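PDB 4HFV: Dot/Icm T4SS effector from Legionella pneumophila subsp. pneumophila, which is a putative effector of the Dot/Icm type IV secretion system whose molecular function is not established, though metaeffector activity, the regulation of other effectors, is possible. Local coordinates for residues A[73-85]-A[117-130]. Sequence-based numbering, arbitrary orientation.
Sequences KARVLNALAYYIR and NPNREDLADMYSAL
Ala79 and Met126 mark where segments 73-85 and 120-130 cross almost perpendicularly, their axes 8.2 Å apart at closest approach and their N-to-C directions 101° from each other. Ala79 suits this crossing because a lone methyl admits the other backbone: its CB lies 3.2 Å from Met126 O. The selenomethionine Met126 has an unbranched chain, bent at its last torsion (chi3 65°), which brings CE 3.5 Å from Ala79 N. Leu130 is a knob in the hole made by Val76, Ala79, Leu80 and Tyr83, its branched end filling it with CD2 3.6 Å from Leu80 CA. Beyond, the Tyr83 ring turns its edge toward the Tyr127 face in an offset edge-to-face pair, planes at 69°. Tyr127 OH reaches the edge of the Tyr82 ring, 3.3 Å from CD1, while Pro118 CG and Leu123 CD2 touch that broad ring obliquely. No direct hydrogen bond joins the segments, but one water bridges Arg85 NH1 and Asn117 OD1; Asn117 ND2 bonds Asn113 O. An Asn119-Asp122 capping box starts helix 120-136. Tyr83 OH bonds Asp164 of helix 161-188, against which Leu123 and Tyr127 also pack; Leu80 packs on helix 49-64, and this buried crossing thus links those helices in a strand-free fold.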
# COMPACT_ATOMS: atom_id res chain seq x y z
N LYS A 73 17.86 -7.95 6.62
CA LYS A 73 17.70 -8.55 7.94
C LYS A 73 17.61 -7.47 9.02
O LYS A 73 16.73 -7.48 9.88
CB LYS A 73 18.87 -9.49 8.26
CG LYS A 73 18.90 -10.78 7.47
CD LYS A 73 20.20 -11.52 7.69
CE LYS A 73 20.22 -12.24 9.01
NZ LYS A 73 21.59 -12.83 9.24
N ALA A 74 18.50 -6.49 8.95
CA ALA A 74 18.46 -5.42 9.96
C ALA A 74 17.16 -4.64 9.90
O ALA A 74 16.52 -4.29 10.94
CB ALA A 74 19.69 -4.50 9.81
N ARG A 75 16.73 -4.31 8.67
CA ARG A 75 15.50 -3.53 8.52
C ARG A 75 14.30 -4.23 9.16
O ARG A 75 13.53 -3.61 9.90
CB ARG A 75 15.21 -3.20 7.06
CG ARG A 75 14.02 -2.22 6.93
CD ARG A 75 13.89 -1.58 5.53
NE ARG A 75 15.08 -0.83 5.14
CZ ARG A 75 16.03 -1.28 4.31
NH1 ARG A 75 17.07 -0.50 4.04
NH2 ARG A 75 15.94 -2.50 3.75
N VAL A 76 14.17 -5.53 8.92
CA VAL A 76 13.12 -6.28 9.58
C VAL A 76 13.20 -6.27 11.10
O VAL A 76 12.19 -5.99 11.79
CB VAL A 76 13.00 -7.72 9.06
CG1 VAL A 76 11.92 -8.49 9.84
CG2 VAL A 76 12.66 -7.70 7.53
N LEU A 77 14.37 -6.60 11.66
CA LEU A 77 14.47 -6.68 13.12
C LEU A 77 14.30 -5.29 13.76
O LEU A 77 13.60 -5.17 14.75
CB LEU A 77 15.74 -7.41 13.57
CG LEU A 77 15.85 -7.76 15.06
CD1 LEU A 77 14.67 -8.65 15.58
CD2 LEU A 77 17.17 -8.44 15.36
N ASN A 78 14.93 -4.25 13.20
CA ASN A 78 14.73 -2.91 13.72
C ASN A 78 13.25 -2.54 13.71
O ASN A 78 12.73 -2.02 14.69
CB ASN A 78 15.49 -1.86 12.90
CG ASN A 78 16.97 -1.78 13.27
OD1 ASN A 78 17.39 -0.84 13.94
ND2 ASN A 78 17.77 -2.70 12.79
N ALA A 79 12.58 -2.78 12.58
CA ALA A 79 11.17 -2.49 12.47
C ALA A 79 10.35 -3.19 13.57
O ALA A 79 9.50 -2.59 14.19
CB ALA A 79 10.60 -2.88 11.04
N LEU A 80 10.56 -4.48 13.77
CA LEU A 80 9.79 -5.18 14.79
C LEU A 80 10.08 -4.64 16.19
O LEU A 80 9.17 -4.54 17.01
CB LEU A 80 10.10 -6.66 14.78
CG LEU A 80 9.33 -7.51 15.78
CD1 LEU A 80 7.83 -7.37 15.58
CD2 LEU A 80 9.79 -8.95 15.58
N ALA A 81 11.35 -4.33 16.48
CA ALA A 81 11.67 -3.83 17.81
C ALA A 81 10.97 -2.49 17.98
O ALA A 81 10.36 -2.24 19.03
CB ALA A 81 13.19 -3.67 18.03
N TYR A 82 11.07 -1.64 16.96
CA TYR A 82 10.43 -0.33 17.02
C TYR A 82 8.93 -0.47 17.21
O TYR A 82 8.35 0.20 18.04
CB TYR A 82 10.72 0.49 15.77
CG TYR A 82 10.30 1.92 15.94
CD1 TYR A 82 9.00 2.29 15.67
CD2 TYR A 82 11.18 2.89 16.46
CE1 TYR A 82 8.58 3.60 15.83
CE2 TYR A 82 10.77 4.19 16.64
CZ TYR A 82 9.46 4.53 16.32
OH TYR A 82 8.99 5.81 16.46
N TYR A 83 8.31 -1.37 16.44
CA TYR A 83 6.87 -1.62 16.54
C TYR A 83 6.45 -2.11 17.93
O TYR A 83 5.46 -1.65 18.51
CB TYR A 83 6.48 -2.64 15.44
CG TYR A 83 5.00 -2.97 15.30
CD1 TYR A 83 4.04 -1.98 15.18
CD2 TYR A 83 4.58 -4.29 15.24
CE1 TYR A 83 2.69 -2.32 15.01
CE2 TYR A 83 3.27 -4.64 15.10
CZ TYR A 83 2.33 -3.67 14.99
OH TYR A 83 1.01 -4.07 14.87
N ILE A 84 7.17 -3.08 18.47
CA ILE A 84 6.80 -3.57 19.78
C ILE A 84 7.01 -2.50 20.84
O ILE A 84 6.19 -2.36 21.74
CB ILE A 84 7.56 -4.85 20.16
CG1 ILE A 84 6.95 -6.03 19.40
CG2 ILE A 84 7.49 -5.06 21.67
CD1 ILE A 84 7.83 -7.22 19.35
N ARG A 85 8.10 -1.74 20.73
CA ARG A 85 8.30 -0.57 21.61
C ARG A 85 7.07 0.37 21.57
O ARG A 85 6.55 0.81 22.60
CB ARG A 85 9.56 0.21 21.17
CG ARG A 85 9.91 1.47 22.00
CD ARG A 85 11.29 2.00 21.64
NE ARG A 85 11.65 3.26 22.31
CZ ARG A 85 11.26 4.46 21.90
NH1 ARG A 85 10.51 4.57 20.83
NH2 ARG A 85 11.66 5.57 22.53
N ASN A 117 16.23 9.07 15.06
CA ASN A 117 14.83 8.66 15.30
C ASN A 117 14.09 8.65 13.96
O ASN A 117 14.29 9.53 13.14
CB ASN A 117 14.16 9.66 16.27
CG ASN A 117 13.42 8.98 17.42
OD1 ASN A 117 12.32 8.44 17.25
ND2 ASN A 117 14.02 9.02 18.63
N PRO A 118 13.22 7.66 13.75
CA PRO A 118 12.70 7.44 12.41
C PRO A 118 11.79 8.57 11.98
O PRO A 118 10.91 8.91 12.73
CB PRO A 118 11.86 6.14 12.56
CG PRO A 118 12.35 5.49 13.74
CD PRO A 118 12.87 6.57 14.66
N ASN A 119 12.01 9.12 10.79
CA ASN A 119 11.05 10.00 10.17
C ASN A 119 9.96 9.17 9.46
O ASN A 119 9.94 7.94 9.58
CB ASN A 119 11.73 11.01 9.23
CG ASN A 119 12.44 10.37 8.06
OD1 ASN A 119 12.04 9.32 7.55
ND2 ASN A 119 13.51 11.02 7.63
N ARG A 120 9.03 9.83 8.79
CA ARG A 120 7.88 9.13 8.21
C ARG A 120 8.33 8.15 7.14
O ARG A 120 7.76 7.05 6.95
CB ARG A 120 6.93 10.13 7.55
CG ARG A 120 6.06 10.86 8.53
CD ARG A 120 5.03 11.70 7.78
NE ARG A 120 5.64 12.84 7.10
CZ ARG A 120 5.70 14.07 7.60
NH1 ARG A 120 6.28 15.04 6.92
NH2 ARG A 120 5.16 14.34 8.78
N GLU A 121 9.33 8.59 6.39
CA GLU A 121 9.89 7.80 5.32
C GLU A 121 10.47 6.52 5.93
O GLU A 121 10.11 5.40 5.53
CB GLU A 121 10.94 8.65 4.60
CG GLU A 121 10.41 10.04 4.19
CD GLU A 121 10.95 11.19 5.05
OE1 GLU A 121 12.09 11.65 4.78
OE2 GLU A 121 10.23 11.65 5.98
N ASP A 122 11.34 6.69 6.93
CA ASP A 122 11.96 5.56 7.60
C ASP A 122 10.93 4.57 8.10
O ASP A 122 11.12 3.36 7.99
CB ASP A 122 12.73 6.04 8.83
CG ASP A 122 13.92 6.93 8.49
OD1 ASP A 122 14.54 6.74 7.42
OD2 ASP A 122 14.23 7.83 9.31
N LEU A 123 9.86 5.09 8.70
CA LEU A 123 8.89 4.22 9.33
C LEU A 123 8.14 3.50 8.25
O LEU A 123 7.86 2.29 8.38
CB LEU A 123 7.88 5.03 10.14
CG LEU A 123 8.43 5.49 11.49
CD1 LEU A 123 7.42 6.32 12.25
CD2 LEU A 123 8.86 4.28 12.30
N ALA A 124 7.79 4.24 7.20
CA ALA A 124 7.11 3.61 6.08
C ALA A 124 7.97 2.46 5.54
O ALA A 124 7.47 1.37 5.33
CB ALA A 124 6.78 4.60 4.97
N ASP A 125 9.25 2.70 5.31
CA ASP A 125 10.14 1.63 4.81
C ASP A 125 10.24 0.46 5.82
O ASP A 125 10.16 -0.72 5.43
CB ASP A 125 11.53 2.21 4.51
CG ASP A 125 11.51 3.26 3.41
OD1 ASP A 125 10.54 3.31 2.61
OD2 ASP A 125 12.46 4.06 3.34
N MSE A 126 10.41 0.78 7.11
CA MSE A 126 10.51 -0.26 8.11
C MSE A 126 9.26 -1.11 8.23
O MSE A 126 9.34 -2.36 8.18
CB MSE A 126 10.88 0.35 9.48
CG MSE A 126 12.25 1.05 9.41
SE MSE A 126 12.62 2.23 10.94
CE MSE A 126 12.63 0.72 12.03
N TYR A 127 8.10 -0.47 8.43
CA TYR A 127 6.89 -1.23 8.63
C TYR A 127 6.49 -1.99 7.36
O TYR A 127 5.89 -3.08 7.44
CB TYR A 127 5.71 -0.35 9.03
CG TYR A 127 5.81 0.27 10.41
CD1 TYR A 127 6.49 -0.36 11.45
CD2 TYR A 127 5.21 1.50 10.67
CE1 TYR A 127 6.57 0.22 12.70
CE2 TYR A 127 5.28 2.09 11.91
CZ TYR A 127 5.96 1.43 12.92
OH TYR A 127 6.03 2.01 14.17
N SER A 128 6.78 -1.43 6.21
CA SER A 128 6.51 -2.14 4.98
C SER A 128 7.34 -3.43 4.92
O SER A 128 6.83 -4.52 4.60
CB SER A 128 6.75 -1.23 3.77
OG SER A 128 6.51 -1.90 2.56
N ALA A 129 8.63 -3.32 5.26
CA ALA A 129 9.52 -4.48 5.21
C ALA A 129 9.05 -5.51 6.22
O ALA A 129 9.05 -6.71 5.92
CB ALA A 129 11.02 -4.08 5.47
N LEU A 130 8.62 -5.05 7.40
CA LEU A 130 8.11 -5.96 8.40
C LEU A 130 6.83 -6.65 7.95
O LEU A 130 6.69 -7.88 8.06
CB LEU A 130 7.86 -5.20 9.70
CG LEU A 130 7.35 -5.99 10.91
CD1 LEU A 130 8.25 -7.16 11.23
CD2 LEU A 130 7.30 -5.03 12.15
O HOH W 1 12.23 8.26 21.46
O HOH W 2 10.43 7.23 19.36